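6-carboxyhexanoate--CoA ligase (Aquifex aeolicus, PDB 5TVA) belongs to the BioW family of CoA ligases and binds coenzyme A and adenosine monophosphate in adjoining sites. Local coordinates at residues A[115-120]-A[217-222]; A[134-139]-A[229-234]. One frame throughout, in Å; residues are numbered along the deposited sequence.

Contact 1 (A[115-120]-A[217-222]); sequences AVLMDI and YFVSRK. With AMP (adenosine monophosphate), chain C.
Ala115 sets its methyl over one face of the Tyr217 ring: CB stands 3.6 Å from the ring centroid, 11° off the normal, a CH-pi contact. Tyr217 holds its CG anti to the carbonyl carbon (chi1 -65°), which lays the ring under Ala115 and carries OH to the adenine, 3.1 Å from C2 of AMP; that hydroxyl is hydrogen-bonded to Thr136. At the ring edge sits Leu117, whose CD2 is 3.8 Å from Tyr217 CD2 and also touches Val219 CG1. Behind these side chains the two strands pair in parallel. Tyr217 N bonds to Val116 O at 2.7 Å, Tyr217 O accepts Met118 N, and Met118 O accepts Val219 N. The fourth bond, Ile120 N to Val219 O at 3.1 Å, comes from above the carbonyl plane, where the strands come to their end. On the other face of the sheet Met118 runs alongside Phe218, the bend at chi3 (-64°) turning its methyl aside, and SD makes an oblique Met-aromatic contact 3.7 Å from Phe218 CE1. Ile120 CG2 packs 3.6 Å from Phe218 CB. Helices flank this edge of the sheet on both faces: 224-233 packs on Leu117, Tyr217 and Val219, and 91-102 on Met118 and Phe218. Strand 116-119 forms one edge of the six-stranded mixed sheet, beside 214-219.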
ATOM      1  N   ALA A 115       0.239  -4.992  -6.543  1.00 38.22           N
ATOM      2  CA  ALA A 115       0.985  -5.823  -5.615  1.00 40.00           C
ATOM      3  C   ALA A 115       1.057  -7.276  -6.088  1.00 43.98           C
ATOM      4  O   ALA A 115       0.167  -7.775  -6.799  1.00 40.31           O
ATOM      5  CB  ALA A 115       0.361  -5.746  -4.218  1.00 36.86           C
ATOM      6  N   VAL A 116       2.161  -7.936  -5.707  1.00 40.93           N
ATOM      7  CA  VAL A 116       2.278  -9.390  -5.781  1.00 41.47           C
ATOM      8  C   VAL A 116       1.422 -10.023  -4.691  1.00 43.72           C
ATOM      9  O   VAL A 116       1.420  -9.569  -3.536  1.00 36.38           O
ATOM     10  CB  VAL A 116       3.749  -9.821  -5.606  1.00 45.45           C
ATOM     11  CG1 VAL A 116       3.865 -11.349  -5.438  1.00 43.73           C
ATOM     12  CG2 VAL A 116       4.630  -9.317  -6.757  1.00 48.11           C
ATOM     13  N   LEU A 117       0.698 -11.099  -5.047  1.00 42.73           N
ATOM     14  CA  LEU A 117       0.004 -11.960  -4.079  1.00 45.08           C
ATOM     15  C   LEU A 117       0.837 -13.229  -3.921  1.00 43.37           C
ATOM     16  O   LEU A 117       0.839 -14.100  -4.800  1.00 44.05           O
ATOM     17  CB  LEU A 117      -1.419 -12.289  -4.538  1.00 39.56           C
ATOM     18  CG  LEU A 117      -2.376 -11.093  -4.577  1.00 43.90           C
ATOM     19  CD1 LEU A 117      -3.660 -11.444  -5.254  1.00 43.27           C
ATOM     20  CD2 LEU A 117      -2.655 -10.581  -3.187  1.00 41.83           C
ATOM     21  N   MET A 118       1.538 -13.340  -2.798  1.00 41.99           N
ATOM     22  CA  MET A 118       2.441 -14.461  -2.565  1.00 43.97           C
ATOM     23  C   MET A 118       1.823 -15.475  -1.609  1.00 43.33           C
ATOM     24  O   MET A 118       1.408 -15.122  -0.494  1.00 41.08           O
ATOM     25  CB  MET A 118       3.782 -13.971  -2.015  1.00 46.04           C
ATOM     26  CG  MET A 118       4.676 -15.095  -1.522  1.00 46.88           C
ATOM     27  SD  MET A 118       6.414 -14.638  -1.399  1.00 51.29           S
ATOM     28  CE  MET A 118       6.785 -14.309  -3.122  1.00 40.74           C
ATOM     29  N   ASP A 119       1.781 -16.738  -2.049  1.00 42.79           N
ATOM     30  CA  ASP A 119       1.431 -17.871  -1.196  1.00 43.39           C
ATOM     31  C   ASP A 119       2.336 -17.946   0.036  1.00 40.79           C
ATOM     32  O   ASP A 119       3.533 -18.207  -0.118  1.00 43.23           O
ATOM     33  CB  ASP A 119       1.533 -19.161  -2.029  1.00 46.04           C
ATOM     34  CG  ASP A 119       0.818 -20.347  -1.397  1.00 45.07           C
ATOM     35  OD1 ASP A 119       0.899 -20.517  -0.165  1.00 40.26           O
ATOM     36  OD2 ASP A 119       0.150 -21.107  -2.151  1.00 54.45           O
ATOM     37  N   ILE A 120       1.793 -17.734   1.249  1.00 39.07           N
ATOM     38  CA  ILE A 120       2.618 -17.760   2.468  1.00 44.50           C
ATOM     39  C   ILE A 120       3.403 -19.051   2.569  1.00 48.11           C
ATOM     40  O   ILE A 120       4.541 -19.071   3.059  1.00 47.01           O
ATOM     41  CB  ILE A 120       1.763 -17.603   3.740  1.00 47.67           C
ATOM     42  CG1 ILE A 120       0.500 -18.467   3.650  1.00 40.56           C
ATOM     43  CG2 ILE A 120       1.645 -16.143   4.210  1.00 48.33           C
ATOM     44  CD1 ILE A 120      -0.379 -18.325   4.846  1.00 46.59           C
ATOM     45  N   TYR A 217       2.063  -9.015  -0.986  1.00 36.50           N
ATOM     46  CA  TYR A 217       1.056  -9.375   0.004  1.00 33.27           C
ATOM     47  C   TYR A 217       1.190 -10.862   0.305  1.00 40.27           C
ATOM     48  O   TYR A 217       1.105 -11.694  -0.615  1.00 38.22           O
ATOM     49  CB  TYR A 217      -0.356  -9.077  -0.504  1.00 36.23           C
ATOM     50  CG  TYR A 217      -0.725  -7.628  -0.754  1.00 40.40           C
ATOM     51  CD1 TYR A 217       0.086  -6.580  -0.304  1.00 32.98           C
ATOM     52  CD2 TYR A 217      -1.909  -7.302  -1.430  1.00 35.89           C
ATOM     53  CE1 TYR A 217      -0.262  -5.266  -0.527  1.00 34.93           C
ATOM     54  CE2 TYR A 217      -2.266  -5.971  -1.665  1.00 35.82           C
ATOM     55  CZ  TYR A 217      -1.430  -4.955  -1.206  1.00 38.29           C
ATOM     56  OH  TYR A 217      -1.758  -3.622  -1.412  1.00 35.17           O
ATOM     57  N   PHE A 218       1.356 -11.210   1.588  1.00 39.56           N
ATOM     58  CA  PHE A 218       1.468 -12.615   1.992  1.00 43.32           C
ATOM     59  C   PHE A 218       0.080 -13.126   2.368  1.00 42.97           C
ATOM     60  O   PHE A 218      -0.497 -12.676   3.370  1.00 40.99           O
ATOM     61  CB  PHE A 218       2.458 -12.775   3.145  1.00 38.76           C
ATOM     62  CG  PHE A 218       3.867 -12.369   2.786  1.00 46.35           C
ATOM     63  CD1 PHE A 218       4.723 -13.260   2.163  1.00 47.16           C
ATOM     64  CD2 PHE A 218       4.323 -11.071   3.039  1.00 46.36           C
ATOM     65  CE1 PHE A 218       6.008 -12.878   1.814  1.00 44.18           C
ATOM     66  CE2 PHE A 218       5.610 -10.689   2.693  1.00 41.74           C
ATOM     67  CZ  PHE A 218       6.449 -11.589   2.095  1.00 46.77           C
ATOM     68  N   VAL A 219      -0.459 -14.057   1.562  1.00 34.71           N
ATOM     69  CA  VAL A 219      -1.835 -14.535   1.704  1.00 41.71           C
ATOM     70  C   VAL A 219      -1.888 -16.061   1.733  1.00 39.23           C
ATOM     71  O   VAL A 219      -1.094 -16.750   1.089  1.00 35.93           O
ATOM     72  CB  VAL A 219      -2.760 -14.028   0.563  1.00 42.84           C
ATOM     73  CG1 VAL A 219      -2.818 -12.495   0.514  1.00 40.87           C
ATOM     74  CG2 VAL A 219      -2.331 -14.612  -0.778  1.00 38.62           C
ATOM     75  N   SER A 220      -2.863 -16.589   2.466  1.00 40.15           N
ATOM     76  CA  SER A 220      -3.134 -18.022   2.457  1.00 43.58           C
ATOM     77  C   SER A 220      -3.932 -18.367   1.202  1.00 40.10           C
ATOM     78  O   SER A 220      -5.002 -17.790   0.977  1.00 36.36           O
ATOM     79  CB  SER A 220      -3.900 -18.412   3.714  1.00 42.42           C
ATOM     80  OG  SER A 220      -3.913 -19.816   3.876  1.00 51.56           O
ATOM     81  N   ARG A 221      -3.406 -19.277   0.369  1.00 37.57           N
ATOM     82  CA  ARG A 221      -4.082 -19.565  -0.893  1.00 43.05           C
ATOM     83  C   ARG A 221      -5.538 -19.968  -0.690  1.00 42.69           C
ATOM     84  O   ARG A 221      -6.385 -19.645  -1.527  1.00 41.49           O
ATOM     85  CB  ARG A 221      -3.382 -20.663  -1.703  1.00 43.93           C
ATOM     86  CG  ARG A 221      -3.931 -20.680  -3.131  1.00 44.74           C
ATOM     87  CD  ARG A 221      -3.771 -21.994  -3.851  1.00 55.12           C
ATOM     88  NE  ARG A 221      -2.600 -22.084  -4.722  1.00 59.08           N
ATOM     89  CZ  ARG A 221      -2.647 -22.177  -6.051  1.00 59.07           C
ATOM     90  NH1 ARG A 221      -3.811 -22.166  -6.691  1.00 57.66           N
ATOM     91  NH2 ARG A 221      -1.517 -22.266  -6.743  1.00 62.79           N
ATOM     92  N   LYS A 222      -5.855 -20.657   0.402  1.00 39.66           N
ATOM     93  CA  LYS A 222      -7.225 -21.125   0.562  1.00 45.25           C
ATOM     94  C   LYS A 222      -8.217 -19.980   0.682  1.00 45.39           C
ATOM     95  O   LYS A 222      -9.421 -20.214   0.533  1.00 44.23           O
ATOM     96  CB  LYS A 222      -7.328 -22.047   1.783  1.00 39.92           C
ATOM     97  CG  LYS A 222      -7.267 -21.297   3.078  1.00 41.54           C
ATOM     98  CD  LYS A 222      -7.166 -22.208   4.290  1.00 42.74           C
ATOM     99  CE  LYS A 222      -6.402 -21.479   5.387  1.00 43.86           C
ATOM    100  NZ  LYS A 222      -7.042 -21.763   6.698  1.00 54.10           N
TER
HETATM  101  P   AMP C 301       3.441   3.880  -4.248  1.00 66.06           P
HETATM  102  O1P AMP C 301       2.860   3.619  -2.875  1.00 50.35           O
HETATM  103  O2P AMP C 301       2.441   4.630  -5.104  1.00 57.79           O
HETATM  104  O3P AMP C 301       4.886   4.362  -4.310  1.00 52.00           O
HETATM  105  O5' AMP C 301       3.575   2.451  -4.951  1.00 59.31           O
HETATM  106  C5' AMP C 301       4.623   1.538  -4.629  1.00 57.24           C
HETATM  107  C4' AMP C 301       4.464   0.267  -5.433  1.00 59.12           C
HETATM  108  O4' AMP C 301       3.376  -0.511  -4.865  1.00 49.83           O
HETATM  109  C3' AMP C 301       4.092   0.494  -6.900  1.00 58.22           C
HETATM  110  O3' AMP C 301       5.223   0.525  -7.753  1.00 70.05           O
HETATM  111  C2' AMP C 301       3.125  -0.633  -7.230  1.00 54.72           C
HETATM  112  O2' AMP C 301       3.835  -1.774  -7.688  1.00 59.96           O
HETATM  113  C1' AMP C 301       2.498  -0.947  -5.869  1.00 54.07           C
HETATM  114  N9  AMP C 301       1.193  -0.278  -5.665  1.00 54.11           N
HETATM  115  C8  AMP C 301       0.886   1.006  -5.931  1.00 50.70           C
HETATM  116  N7  AMP C 301      -0.416   1.272  -5.633  1.00 52.61           N
HETATM  117  C5  AMP C 301      -0.980   0.144  -5.161  1.00 49.36           C
HETATM  118  C6  AMP C 301      -2.306  -0.276  -4.635  1.00 42.30           C
HETATM  119  N6  AMP C 301      -3.355   0.574  -4.565  1.00 35.01           N
HETATM  120  N1  AMP C 301      -2.446  -1.571  -4.237  1.00 43.23           N
HETATM  121  C2  AMP C 301      -1.433  -2.447  -4.309  1.00 40.57           C
HETATM  122  N3  AMP C 301      -0.210  -2.131  -4.768  1.00 44.70           N
HETATM  123  C4  AMP C 301       0.086  -0.877  -5.192  1.00 53.94           C

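Contact 2 (A[134-139]-A[229-234]); sequences VRTIHF and ECLTQK. With COA (coenzyme A), chain D.
Part of the wall of the AMP and coenzyme A pockets is the loop 134-139, which leans against the last turn of helix 224-233. One backbone hydrogen bond ties them, Ile137 N to Leu231 O, 3.1 Å and nearly straight at 173°. Around it Leu231 and Thr232 share the packing: CG2 of Thr232 lies 3.7 Å from Val134 CG1, the two side chains crossing at about a right angle, and also meets Arg135 O. With CG1 held between its backbone N and carbonyl carbon (chi1 62°), Ile137 brings both CG1 and CD1 against Thr232 O, while its CG2 sits 3.7 Å from CAP of coenzyme A. Leu231 CD2 rests 3.6 Å from Thr136 OG1, a hydroxyl also hydrogen-bonded to Asn170. His138 puts CB 3.4 Å from Lys234 O, and CD2 near the carbonyls of Thr232 and Gln233. On the ligand side, Arg135 turns one face of its guanidinium to N7A and C8A of the coenzyme A adenine, in an offset overlap, and brings NH1 2.9 Å from O1A; its NE is hydrogen-bonded to Arg113 O. At this helix end Lys169 NZ is hydrogen-bonded to the carbonyls of Ile137, Cys230 and Lys234, and weakly to that of Leu231. Its positive charge probably offsets the repulsion between acceptors such as Ile137 O and Leu231 O, which lie close together without a hydrogen bond.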
ATOM      1  N   VAL A 134      -2.529  -6.856  -8.182  1.00 37.09           N
ATOM      2  CA  VAL A 134      -3.818  -6.486  -7.610  1.00 38.54           C
ATOM      3  C   VAL A 134      -3.652  -5.152  -6.883  1.00 34.83           C
ATOM      4  O   VAL A 134      -2.615  -4.894  -6.263  1.00 37.00           O
ATOM      5  CB  VAL A 134      -4.329  -7.610  -6.684  1.00 35.95           C
ATOM      6  CG1 VAL A 134      -5.653  -7.250  -6.065  1.00 32.94           C
ATOM      7  CG2 VAL A 134      -4.476  -8.877  -7.498  1.00 46.27           C
ATOM      8  N   ARG A 135      -4.663  -4.300  -6.979  1.00 34.41           N
ATOM      9  CA  ARG A 135      -4.645  -2.971  -6.393  1.00 40.64           C
ATOM     10  C   ARG A 135      -5.626  -2.927  -5.240  1.00 37.77           C
ATOM     11  O   ARG A 135      -6.803  -3.253  -5.420  1.00 35.34           O
ATOM     12  CB  ARG A 135      -5.027  -1.900  -7.417  1.00 41.39           C
ATOM     13  CG  ARG A 135      -3.888  -1.202  -8.124  1.00 42.30           C
ATOM     14  CD  ARG A 135      -4.466  -0.263  -9.191  1.00 46.28           C
ATOM     15  NE  ARG A 135      -4.016  -0.645 -10.522  1.00 54.55           N
ATOM     16  CZ  ARG A 135      -4.792  -1.025 -11.534  1.00 55.80           C
ATOM     17  NH1 ARG A 135      -6.116  -1.068 -11.427  1.00 51.97           N
ATOM     18  NH2 ARG A 135      -4.218  -1.358 -12.677  1.00 58.33           N
ATOM     19  N   THR A 136      -5.142  -2.520  -4.062  1.00 35.38           N
ATOM     20  CA  THR A 136      -6.038  -2.210  -2.955  1.00 36.14           C
ATOM     21  C   THR A 136      -6.698  -0.864  -3.216  1.00 34.81           C
ATOM     22  O   THR A 136      -6.004   0.116  -3.505  1.00 35.87           O
ATOM     23  CB  THR A 136      -5.257  -2.155  -1.639  1.00 32.57           C
ATOM     24  OG1 THR A 136      -4.582  -3.395  -1.406  1.00 30.94           O
ATOM     25  CG2 THR A 136      -6.172  -1.828  -0.473  1.00 32.72           C
ATOM     26  N   ILE A 137      -8.035  -0.810  -3.131  1.00 32.66           N
ATOM     27  CA  ILE A 137      -8.805   0.413  -3.379  1.00 30.54           C
ATOM     28  C   ILE A 137      -9.962   0.461  -2.393  1.00 34.27           C
ATOM     29  O   ILE A 137     -10.123  -0.425  -1.549  1.00 32.63           O
ATOM     30  CB  ILE A 137      -9.327   0.535  -4.834  1.00 34.02           C
ATOM     31  CG1 ILE A 137     -10.292  -0.594  -5.212  1.00 34.65           C
ATOM     32  CG2 ILE A 137      -8.158   0.614  -5.871  1.00 30.72           C
ATOM     33  CD1 ILE A 137     -11.138  -0.230  -6.442  1.00 30.63           C
ATOM     34  N   HIS A 138     -10.759   1.530  -2.487  1.00 35.97           N
ATOM     35  CA  HIS A 138     -12.003   1.661  -1.717  1.00 40.64           C
ATOM     36  C   HIS A 138     -11.733   1.634  -0.217  1.00 38.76           C
ATOM     37  O   HIS A 138     -12.403   0.935   0.554  1.00 37.31           O
ATOM     38  CB  HIS A 138     -13.019   0.580  -2.099  1.00 32.96           C
ATOM     39  CG  HIS A 138     -13.677   0.803  -3.421  1.00 39.84           C
ATOM     40  ND1 HIS A 138     -13.695   2.029  -4.052  1.00 43.28           N
ATOM     41  CD2 HIS A 138     -14.370  -0.039  -4.221  1.00 39.27           C
ATOM     42  CE1 HIS A 138     -14.357   1.929  -5.190  1.00 43.16           C
ATOM     43  NE2 HIS A 138     -14.781   0.683  -5.315  1.00 42.90           N
ATOM     44  N   PHE A 139     -10.730   2.403   0.190  1.00 34.99           N
ATOM     45  CA  PHE A 139     -10.380   2.590   1.589  1.00 34.12           C
ATOM     46  C   PHE A 139     -10.094   4.069   1.801  1.00 34.57           C
ATOM     47  O   PHE A 139      -9.638   4.754   0.882  1.00 31.51           O
ATOM     48  CB  PHE A 139      -9.153   1.741   1.986  1.00 29.63           C
ATOM     49  CG  PHE A 139      -7.897   2.188   1.337  1.00 32.07           C
ATOM     50  CD1 PHE A 139      -7.091   3.190   1.936  1.00 34.36           C
ATOM     51  CD2 PHE A 139      -7.514   1.662   0.119  1.00 30.59           C
ATOM     52  CE1 PHE A 139      -5.935   3.654   1.312  1.00 27.18           C
ATOM     53  CE2 PHE A 139      -6.358   2.092  -0.496  1.00 34.27           C
ATOM     54  CZ  PHE A 139      -5.558   3.118   0.105  1.00 32.72           C
ATOM     55  N   GLU A 229     -11.512 -10.155  -3.537  1.00 37.32           N
ATOM     56  CA  GLU A 229     -12.771  -9.429  -3.466  1.00 35.94           C
ATOM     57  C   GLU A 229     -12.705  -8.315  -2.425  1.00 37.34           C
ATOM     58  O   GLU A 229     -13.210  -7.213  -2.655  1.00 34.71           O
ATOM     59  CB  GLU A 229     -13.914 -10.386  -3.147  1.00 32.58           C
ATOM     60  CG  GLU A 229     -15.239  -9.700  -3.033  1.00 31.78           C
ATOM     61  CD  GLU A 229     -16.378 -10.679  -2.752  1.00 40.68           C
ATOM     62  OE1 GLU A 229     -16.344 -11.351  -1.702  1.00 39.69           O
ATOM     63  OE2 GLU A 229     -17.301 -10.793  -3.595  1.00 36.06           O
ATOM     64  N   CYS A 230     -12.127  -8.600  -1.258  1.00 35.24           N
ATOM     65  CA  CYS A 230     -12.087  -7.609  -0.187  1.00 36.82           C
ATOM     66  C   CYS A 230     -11.188  -6.441  -0.566  1.00 35.60           C
ATOM     67  O   CYS A 230     -11.576  -5.275  -0.422  1.00 34.35           O
ATOM     68  CB  CYS A 230     -11.608  -8.251   1.116  1.00 33.53           C
ATOM     69  SG  CYS A 230     -11.712  -7.178   2.550  1.00 44.78           S
ATOM     70  N   LEU A 231     -10.001  -6.744  -1.099  1.00 31.07           N
ATOM     71  CA  LEU A 231      -9.059  -5.689  -1.452  1.00 35.98           C
ATOM     72  C   LEU A 231      -9.647  -4.743  -2.492  1.00 40.95           C
ATOM     73  O   LEU A 231      -9.368  -3.538  -2.465  1.00 34.71           O
ATOM     74  CB  LEU A 231      -7.747  -6.291  -1.972  1.00 33.32           C
ATOM     75  CG  LEU A 231      -6.903  -7.127  -1.012  1.00 35.76           C
ATOM     76  CD1 LEU A 231      -5.807  -7.883  -1.771  1.00 30.02           C
ATOM     77  CD2 LEU A 231      -6.313  -6.227   0.061  1.00 37.04           C
ATOM     78  N   THR A 232     -10.452  -5.272  -3.433  1.00 35.66           N
ATOM     79  CA  THR A 232     -10.805  -4.509  -4.617  1.00 31.14           C
ATOM     80  C   THR A 232     -12.240  -4.006  -4.632  1.00 32.67           C
ATOM     81  O   THR A 232     -12.556  -3.140  -5.458  1.00 35.07           O
ATOM     82  CB  THR A 232     -10.530  -5.332  -5.891  1.00 39.29           C
ATOM     83  OG1 THR A 232     -11.396  -6.494  -5.970  1.00 38.64           O
ATOM     84  CG2 THR A 232      -9.083  -5.766  -5.926  1.00 34.87           C
ATOM     85  N   GLN A 233     -13.099  -4.478  -3.726  1.00 30.21           N
ATOM     86  CA  GLN A 233     -14.515  -4.145  -3.780  1.00 32.71           C
ATOM     87  C   GLN A 233     -15.080  -3.662  -2.446  1.00 30.15           C
ATOM     88  O   GLN A 233     -15.961  -2.807  -2.433  1.00 39.75           O
ATOM     89  CB  GLN A 233     -15.330  -5.358  -4.282  1.00 29.45           C
ATOM     90  CG  GLN A 233     -14.949  -5.802  -5.705  1.00 30.95           C
ATOM     91  CD  GLN A 233     -15.896  -6.862  -6.332  1.00 34.90           C
ATOM     92  OE1 GLN A 233     -16.841  -7.356  -5.702  1.00 33.03           O
ATOM     93  NE2 GLN A 233     -15.622  -7.209  -7.581  1.00 33.94           N
ATOM     94  N   LYS A 234     -14.634  -4.190  -1.317  1.00 28.46           N
ATOM     95  CA  LYS A 234     -15.268  -3.792  -0.069  1.00 27.92           C
ATOM     96  C   LYS A 234     -14.848  -2.363   0.320  1.00 36.66           C
ATOM     97  O   LYS A 234     -13.707  -1.949   0.107  1.00 32.06           O
ATOM     98  CB  LYS A 234     -14.923  -4.794   1.027  1.00 34.33           C
ATOM     99  CG  LYS A 234     -15.671  -4.555   2.328  1.00 40.72           C
ATOM    100  CD  LYS A 234     -15.482  -5.709   3.294  1.00 46.12           C
ATOM    101  CE  LYS A 234     -15.891  -5.310   4.704  1.00 49.87           C
ATOM    102  NZ  LYS A 234     -17.287  -4.815   4.769  1.00 50.76           N
TER
HETATM  103  N1A COA D 302      -0.439   2.569 -10.646  1.00 47.84           N
HETATM  104  C2A COA D 302      -0.303   2.413 -11.971  1.00 47.13           C
HETATM  105  N3A COA D 302      -1.350   2.454 -12.786  1.00 52.55           N
HETATM  106  C4A COA D 302      -2.593   2.628 -12.294  1.00 53.84           C
HETATM  107  C5A COA D 302      -2.777   2.791 -10.919  1.00 50.56           C
HETATM  108  C6A COA D 302      -1.622   2.757 -10.096  1.00 45.52           C
HETATM  109  N6A COA D 302      -1.782   2.915  -8.594  1.00 43.92           N
HETATM  110  N7A COA D 302      -4.079   2.965 -10.683  1.00 48.49           N
HETATM  111  C8A COA D 302      -4.708   2.912 -11.841  1.00 52.15           C
HETATM  112  N9A COA D 302      -3.822   2.743 -12.824  1.00 53.69           N
HETATM  113  C1B COA D 302      -4.304   2.562 -14.224  1.00 53.30           C
HETATM  114  C2B COA D 302      -3.660   2.295 -15.283  1.00 55.28           C
HETATM  115  O2B COA D 302      -2.627   1.268 -15.136  1.00 61.09           O
HETATM  116  C3B COA D 302      -5.002   1.536 -15.937  1.00 58.58           C
HETATM  117  O3B COA D 302      -5.177   0.311 -15.176  1.00 53.70           O
HETATM  118  P3B COA D 302      -4.925  -1.280 -15.653  1.00 61.90           P
HETATM  119  O7A COA D 302      -6.083  -2.064 -15.117  1.00 52.62           O
HETATM  120  O8A COA D 302      -4.828  -1.447 -17.139  1.00 66.21           O
HETATM  121  O9A COA D 302      -3.667  -1.836 -15.038  1.00 57.00           O
HETATM  122  C4B COA D 302      -5.983   2.373 -15.749  1.00 55.90           C
HETATM  123  O4B COA D 302      -5.448   3.456 -14.754  1.00 50.90           O
HETATM  124  C5B COA D 302      -7.329   1.742 -15.149  1.00 48.50           C
HETATM  125  O5B COA D 302      -7.219   1.551 -13.780  1.00 52.43           O
HETATM  126  P1A COA D 302      -8.477   1.708 -12.687  1.00 56.90           P
HETATM  127  O1A COA D 302      -8.612   0.402 -11.893  1.00 52.73           O
HETATM  128  O2A COA D 302      -9.790   2.070 -13.341  1.00 54.62           O
HETATM  129  O3A COA D 302      -8.043   2.876 -11.611  1.00 55.38           O
HETATM  130  P2A COA D 302      -9.063   3.832 -10.670  1.00 55.22           P
HETATM  131  O4A COA D 302      -9.536   4.974 -11.579  1.00 45.84           O
HETATM  132  O5A COA D 302     -10.314   3.055 -10.233  1.00 56.07           O
HETATM  133  O6A COA D 302      -8.153   4.408  -9.368  1.00 61.05           O
HETATM  134  CBP COA D 302      -6.358   4.381  -7.510  1.00 58.05           C
HETATM  135  CCP COA D 302      -7.231   3.572  -8.597  1.00 58.51           C
HETATM  136  CDP COA D 302      -5.284   5.233  -8.237  1.00 46.70           C
HETATM  137  CEP COA D 302      -7.256   5.430  -6.820  1.00 45.01           C
HETATM  138  CAP COA D 302      -5.679   3.363  -6.438  1.00 48.32           C
HETATM  139  OAP COA D 302      -4.370   3.054  -6.741  1.00 49.13           O
HETATM  140  C9P COA D 302      -5.644   3.855  -4.964  1.00 50.56           C
HETATM  141  O9P COA D 302      -6.532   3.586  -4.184  1.00 56.64           O
HETATM  142  N8P COA D 302      -4.522   4.651  -4.473  1.00 57.09           N
HETATM  143  C7P COA D 302      -4.476   5.160  -3.064  1.00 52.76           C
HETATM  144  C6P COA D 302      -3.306   4.595  -2.271  1.00 54.34           C
HETATM  145  C5P COA D 302      -1.885   4.963  -2.826  1.00 61.21           C
HETATM  146  O5P COA D 302      -1.617   4.845  -3.961  1.00 60.99           O
HETATM  147  N4P COA D 302      -0.865   5.451  -1.862  1.00 56.68           N
HETATM  148  C3P COA D 302       0.513   5.841  -2.371  1.00 68.73           C
HETATM  149  C2P COA D 302       1.461   5.938  -1.171  1.00 65.73           C
HETATM  150  S1P COA D 302       1.294   4.344  -0.309  1.00 65.91           S

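In the fold
Contact 1 is the more buried of the two, a strand pair at the margin of the six-stranded sheet; contact 2 is partly buried and joins a loop to a helix end. Each has one exposed residue at its border, Arg221 in contact 1 and Gln233 in contact 2. Parallel backbone pairing and hydrophobic packing carry the first, whereas the second has a single cross-segment hydrogen bond and a cluster of carbonyls. They share elements: strand 214-219 leads into helix 224-233, and the loop follows strand 116-119. Their centres are 15 Å apart, yet they touch through Ala115 N and Val134 O at 2.9 Å and through Leu117 against Val134. AMP lies against both contacts, coenzyme A against the loop of contact 2.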